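PDB 2H0A: transcriptional regulator from Thermus thermophilus, which is probably a CcpA-type transcriptional repressor of the LacI/GalR family, whose periplasmic-binding-protein-like core would bind an effector and form dimers. Local coordinates for residues 23-28 with 239-244; 170-175 with 196-201. One frame throughout, in Å; residues are numbered along the deposited sequence.

Interaction 1: 23-28 with 239-244; sequences GVLLEQ and RAAQLL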
loop_
_atom_site.group_PDB
_atom_site.type_symbol
_atom_site.label_atom_id
_atom_site.label_comp_id
_atom_site.label_asym_id
_atom_site.label_seq_id
_atom_site.Cartn_x
_atom_site.Cartn_y
_atom_site.Cartn_z
ATOM N N GLY A 23 9.361 -21.218 -9.962
ATOM C CA GLY A 23 9.642 -21.918 -11.197
ATOM C C GLY A 23 10.894 -22.752 -11.062
ATOM O O GLY A 23 10.925 -23.910 -11.485
ATOM N N VAL A 24 11.926 -22.172 -10.460
ATOM C CA VAL A 24 13.183 -22.879 -10.282
ATOM C C VAL A 24 13.139 -23.891 -9.146
ATOM O O VAL A 24 13.177 -25.092 -9.389
ATOM C CB VAL A 24 14.346 -21.887 -10.049
ATOM C CG1 VAL A 24 15.627 -22.627 -9.702
ATOM C CG2 VAL A 24 14.560 -21.061 -11.294
ATOM N N LEU A 25 13.021 -23.409 -7.914
ATOM C CA LEU A 25 13.014 -24.281 -6.745
ATOM C C LEU A 25 12.106 -25.507 -6.791
ATOM O O LEU A 25 12.514 -26.583 -6.356
ATOM C CB LEU A 25 12.710 -23.462 -5.495
ATOM C CG LEU A 25 13.832 -22.511 -5.087
ATOM C CD1 LEU A 25 13.418 -21.774 -3.824
ATOM C CD2 LEU A 25 15.124 -23.291 -4.857
ATOM N N LEU A 26 10.892 -25.357 -7.316
ATOM C CA LEU A 26 9.963 -26.480 -7.385
ATOM C C LEU A 26 10.367 -27.525 -8.417
ATOM O O LEU A 26 9.843 -28.631 -8.425
ATOM C CB LEU A 26 8.538 -26.003 -7.673
ATOM C CG LEU A 26 7.919 -24.986 -6.701
ATOM C CD1 LEU A 26 6.480 -24.729 -7.128
ATOM C CD2 LEU A 26 7.963 -25.486 -5.259
ATOM N N GLU A 27 11.289 -27.175 -9.300
ATOM C CA GLU A 27 11.767 -28.120 -10.300
ATOM C C GLU A 27 12.756 -29.071 -9.626
ATOM O O GLU A 27 12.922 -30.215 -10.041
ATOM C CB GLU A 27 12.466 -27.371 -11.441
ATOM C CG GLU A 27 13.192 -28.277 -12.427
ATOM C CD GLU A 27 12.330 -28.674 -13.602
ATOM O OE1 GLU A 27 12.013 -27.786 -14.422
ATOM O OE2 GLU A 27 11.968 -29.867 -13.707
ATOM N N GLN A 28 13.406 -28.576 -8.577
ATOM C CA GLN A 28 14.392 -29.339 -7.820
ATOM C C GLN A 28 13.788 -29.928 -6.558
ATOM O O GLN A 28 14.506 -30.326 -5.640
ATOM C CB GLN A 28 15.577 -28.444 -7.449
ATOM C CG GLN A 28 16.321 -27.913 -8.653
ATOM C CD GLN A 28 16.734 -29.020 -9.597
ATOM O OE1 GLN A 28 17.276 -30.039 -9.172
ATOM N NE2 GLN A 28 16.491 -28.825 -10.883
ATOM N N ARG A 239 17.460 -16.719 -11.019
ATOM C CA ARG A 239 18.906 -16.733 -10.822
ATOM C C ARG A 239 19.210 -16.791 -9.333
ATOM O O ARG A 239 20.116 -17.505 -8.900
ATOM C CB ARG A 239 19.555 -15.487 -11.435
ATOM C CG ARG A 239 21.057 -15.368 -11.169
ATOM C CD ARG A 239 21.818 -16.637 -11.594
ATOM N NE ARG A 239 21.575 -16.971 -12.998
ATOM C CZ ARG A 239 22.021 -18.068 -13.596
ATOM N NH1 ARG A 239 22.742 -18.951 -12.913
ATOM N NH2 ARG A 239 21.732 -18.289 -14.869
ATOM N N ALA A 240 18.446 -16.032 -8.553
ATOM C CA ALA A 240 18.607 -16.009 -7.104
ATOM C C ALA A 240 18.400 -17.417 -6.543
ATOM O O ALA A 240 19.109 -17.852 -5.639
ATOM C CB ALA A 240 17.599 -15.066 -6.497
ATOM N N ALA A 241 17.419 -18.125 -7.089
ATOM C CA ALA A 241 17.136 -19.480 -6.646
ATOM C C ALA A 241 18.298 -20.429 -6.975
ATOM O O ALA A 241 18.764 -21.170 -6.106
ATOM C CB ALA A 241 15.842 -19.981 -7.293
ATOM N N GLN A 242 18.767 -20.398 -8.223
ATOM C CA GLN A 242 19.862 -21.264 -8.657
ATOM C C GLN A 242 21.107 -21.129 -7.797
ATOM O O GLN A 242 21.693 -22.127 -7.396
ATOM C CB GLN A 242 20.227 -20.982 -10.117
ATOM C CG GLN A 242 21.406 -21.817 -10.632
ATOM C CD GLN A 242 21.111 -23.317 -10.737
ATOM O OE1 GLN A 242 22.034 -24.138 -10.722
ATOM N NE2 GLN A 242 19.833 -23.675 -10.859
ATOM N N LEU A 243 21.513 -19.895 -7.522
ATOM C CA LEU A 243 22.690 -19.648 -6.696
ATOM C C LEU A 243 22.487 -20.303 -5.349
ATOM O O LEU A 243 23.387 -20.956 -4.829
ATOM C CB LEU A 243 22.915 -18.146 -6.489
ATOM C CG LEU A 243 23.364 -17.292 -7.679
ATOM C CD1 LEU A 243 23.205 -15.830 -7.339
ATOM C CD2 LEU A 243 24.804 -17.604 -8.026
ATOM N N LEU A 244 21.290 -20.126 -4.794
ATOM C CA LEU A 244 20.944 -20.692 -3.496
ATOM C C LEU A 244 21.136 -22.201 -3.499
ATOM O O LEU A 244 21.743 -22.753 -2.582
ATOM C CB LEU A 244 19.495 -20.360 -3.146
ATOM C CG LEU A 244 19.049 -20.760 -1.741
ATOM C CD1 LEU A 244 19.834 -19.973 -0.711
ATOM C CD2 LEU A 244 17.568 -20.501 -1.590
#

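Interaction 2: 170-175 with 196-201; sequences ALRHFL and LEEAVR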
loop_
_atom_site.group_PDB
_atom_site.type_symbol
_atom_site.label_atom_id
_atom_site.label_comp_id
_atom_site.label_asym_id
_atom_site.label_seq_id
_atom_site.Cartn_x
_atom_site.Cartn_y
_atom_site.Cartn_z
ATOM N N ALA A 170 0.525 13.780 -10.229
ATOM C CA ALA A 170 1.693 14.310 -10.933
ATOM C C ALA A 170 1.406 14.910 -12.311
ATOM O O ALA A 170 1.824 16.022 -12.600
ATOM C CB ALA A 170 2.763 13.229 -11.046
ATOM N N LEU A 171 0.708 14.182 -13.170
ATOM C CA LEU A 171 0.396 14.719 -14.489
ATOM C C LEU A 171 -0.354 16.046 -14.319
ATOM O O LEU A 171 -0.141 17.003 -15.063
ATOM C CB LEU A 171 -0.466 13.734 -15.280
ATOM C CG LEU A 171 -0.939 14.233 -16.650
ATOM C CD1 LEU A 171 0.268 14.501 -17.535
ATOM C CD2 LEU A 171 -1.863 13.211 -17.295
ATOM N N ARG A 172 -1.237 16.088 -13.330
ATOM C CA ARG A 172 -2.017 17.281 -13.044
ATOM C C ARG A 172 -1.057 18.413 -12.670
ATOM O O ARG A 172 -1.272 19.576 -13.027
ATOM C CB ARG A 172 -2.980 16.992 -11.890
ATOM C CG ARG A 172 -4.444 17.158 -12.228
ATOM C CD ARG A 172 -4.815 18.627 -12.366
ATOM N NE ARG A 172 -6.265 18.815 -12.468
ATOM C CZ ARG A 172 -6.864 19.999 -12.580
ATOM N NH1 ARG A 172 -6.144 21.117 -12.608
ATOM N NH2 ARG A 172 -8.188 20.065 -12.661
ATOM N N HIS A 173 0.004 18.052 -11.949
ATOM C CA HIS A 173 1.019 19.003 -11.517
ATOM C C HIS A 173 1.801 19.533 -12.718
ATOM O O HIS A 173 1.988 20.744 -12.868
ATOM C CB HIS A 173 1.989 18.330 -10.547
ATOM C CG HIS A 173 3.091 19.225 -10.089
ATOM N ND1 HIS A 173 2.885 20.271 -9.215
ATOM C CD2 HIS A 173 4.403 19.263 -10.417
ATOM C CE1 HIS A 173 4.022 20.913 -9.025
ATOM N NE2 HIS A 173 4.959 20.322 -9.743
ATOM N N PHE A 174 2.254 18.620 -13.571
ATOM C CA PHE A 174 3.007 18.990 -14.755
ATOM C C PHE A 174 2.187 19.841 -15.729
ATOM O O PHE A 174 2.718 20.735 -16.388
ATOM C CB PHE A 174 3.480 17.744 -15.495
ATOM C CG PHE A 174 4.241 16.766 -14.642
ATOM C CD1 PHE A 174 5.187 17.202 -13.721
ATOM C CD2 PHE A 174 4.084 15.394 -14.840
ATOM C CE1 PHE A 174 5.973 16.287 -13.019
ATOM C CE2 PHE A 174 4.863 14.475 -14.146
ATOM C CZ PHE A 174 5.811 14.921 -13.237
ATOM N N LEU A 175 0.892 19.561 -15.826
ATOM C CA LEU A 175 0.033 20.291 -16.743
ATOM C C LEU A 175 -0.119 21.767 -16.431
ATOM O O LEU A 175 -0.491 22.541 -17.311
ATOM C CB LEU A 175 -1.342 19.635 -16.826
ATOM C CG LEU A 175 -1.325 18.289 -17.559
ATOM C CD1 LEU A 175 -2.676 17.613 -17.421
ATOM C CD2 LEU A 175 -0.963 18.494 -19.030
ATOM N N LEU A 196 -1.231 7.739 -17.359
ATOM C CA LEU A 196 -1.931 7.270 -18.540
ATOM C C LEU A 196 -3.438 7.471 -18.369
ATOM O O LEU A 196 -4.101 8.026 -19.236
ATOM C CB LEU A 196 -1.622 5.792 -18.737
ATOM C CG LEU A 196 -1.275 5.345 -20.148
ATOM C CD1 LEU A 196 -0.217 6.253 -20.735
ATOM C CD2 LEU A 196 -0.779 3.911 -20.101
ATOM N N GLU A 197 -3.958 7.018 -17.233
ATOM C CA GLU A 197 -5.377 7.120 -16.895
ATOM C C GLU A 197 -5.879 8.556 -16.839
ATOM O O GLU A 197 -6.903 8.883 -17.441
ATOM C CB GLU A 197 -5.637 6.454 -15.539
ATOM C CG GLU A 197 -7.086 6.509 -15.086
ATOM C CD GLU A 197 -7.234 6.353 -13.586
ATOM O OE1 GLU A 197 -6.878 5.279 -13.052
ATOM O OE2 GLU A 197 -7.702 7.315 -12.940
ATOM N N GLU A 198 -5.167 9.405 -16.098
ATOM C CA GLU A 198 -5.549 10.808 -15.964
ATOM C C GLU A 198 -5.426 11.548 -17.290
ATOM O O GLU A 198 -6.157 12.498 -17.552
ATOM C CB GLU A 198 -4.681 11.513 -14.919
ATOM C CG GLU A 198 -5.142 12.936 -14.589
ATOM C CD GLU A 198 -6.451 12.980 -13.794
ATOM O OE1 GLU A 198 -7.170 11.958 -13.749
ATOM O OE2 GLU A 198 -6.762 14.046 -13.221
ATOM N N ALA A 199 -4.489 11.132 -18.123
ATOM C CA ALA A 199 -4.347 11.786 -19.405
ATOM C C ALA A 199 -5.635 11.533 -20.175
ATOM O O ALA A 199 -6.302 12.474 -20.598
ATOM C CB ALA A 199 -3.152 11.223 -20.164
ATOM N N VAL A 200 -5.985 10.255 -20.334
ATOM C CA VAL A 200 -7.187 9.846 -21.059
ATOM C C VAL A 200 -8.439 10.545 -20.544
ATOM O O VAL A 200 -9.295 10.972 -21.323
ATOM C CB VAL A 200 -7.394 8.330 -20.958
ATOM C CG1 VAL A 200 -8.682 7.931 -21.656
ATOM C CG2 VAL A 200 -6.213 7.614 -21.572
ATOM N N ARG A 201 -8.540 10.654 -19.226
ATOM C CA ARG A 201 -9.665 11.323 -18.595
ATOM C C ARG A 201 -9.735 12.752 -19.144
ATOM O O ARG A 201 -10.586 13.544 -18.738
ATOM C CB ARG A 201 -9.449 11.374 -17.087
ATOM C CG ARG A 201 -10.692 11.164 -16.268
ATOM C CD ARG A 201 -10.485 11.710 -14.885
ATOM N NE ARG A 201 -10.574 13.162 -14.914
ATOM C CZ ARG A 201 -10.162 13.953 -13.934
ATOM N NH1 ARG A 201 -9.624 13.424 -12.842
ATOM N NH2 ARG A 201 -10.294 15.266 -14.045
#

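Interaction 1: 23-28 with 239-244
V24 has CG1 anti to the backbone N (chi1 173°), and this torsion lays CG1 against A241. L25 has CG beside its own backbone N instead, and the chi1 of -70° places CG next to A241 CB. Both side chains meet at A241 CB. It lies 3.6 Å from V24 CG1 and 3.7 Å from V24 CB. L25 CG lies 3.9 Å from A241 CB, and L25 CD2 is a little farther from it. The small methyl lets the backbones come close: the CA atoms of L25 and A241 are 6.3 Å apart. Helix 12-25 and helix 233-248 pack together here in one lobe of the periplasmic-binding-protein fold, an alpha/beta lobe. The first is the opening helix of the modelled chain; the second comes from near its end. Below them lies the sheet: L25 and L244 both rest on S3 of strand 2-6, while L243 and L244 reach V82 of strand 81-84. No hydrogen bond links 23-28 to 239-244. The joint is apolar, with the A241 and L25 side chains buried and V24 partly exposed. V24 CG1 also lies 4.1 Å from Q242 N, and the Q242 side chain borders the contact. At the C-terminal end of 23-28 the chain turns tightly. E27 N donates to V24 O at 2.8 Å and Q28 N to L25 O at 3.1 Å. Just beyond, Q28 OE1 accepts a hydrogen bond from R249 NH2, a polar link to the chain directly after helix 233-248.

Interaction 2: 170-175 with 196-201
L171 reaches from helix 164-175 to E198 and A199 on helix 189-200. Both helices belong to the other lobe of the periplasmic-binding-protein fold. Helix 189-200 makes the beta-alpha-beta crossover between the parallel strands 182-185 and 210-215. Near the contact the helix axes come within 9.7 Å and run at 56° to each other. The apolar part rests on one methyl. Chi1 176° sends L171 CG anti to the backbone N, and chi2 62° turns CD2 to the neighbouring helix, where it lies against backbone as much as side chain. L171 CD2 is 3.5 Å from A199 N and 3.7 Å from A199 CB. E198 CB borders the same methyl. The polar part is made by R172 and E198. Their side chains cross obliquely, and the touch is through carbon: R172 CG is 4.0 Å from E198 OE2. R172 NE stays 4.9 Å from E198 OE2, so the opposite charges attract at most from a distance. R172 also packs on E176 of the second subunit, so this edge faces the dimer partner. E198 OE1 makes a salt bridge with R168 NE of helix 164-175, so a charge pair also joins the two helices. R201 NH1, from just after helix 189-200, lies 3.0 Å from E198 OE2, a charge contact only, as the oxygen is well out of the guanidinium plane.

Overall arrangement
From the N terminus, the chain forms strand 2-6 and helix 12-25, then reaches segment 23-28. Between it and its partner 239-244 lie 210 residues, so interaction 1 closes a very long loop. Interaction 2 is nested inside that loop. It closes a short one of 20 residues, which holds strand 182-185 and the start of helix 189-200. Interaction 1 ties the late helix 233-248 back to the first helix, in the lobe where the chain begins. Interaction 2 joins two successive helices of the other lobe. The contacts lie on opposite sides of the chain's centre, with their own centres 41 Å apart, and do not touch.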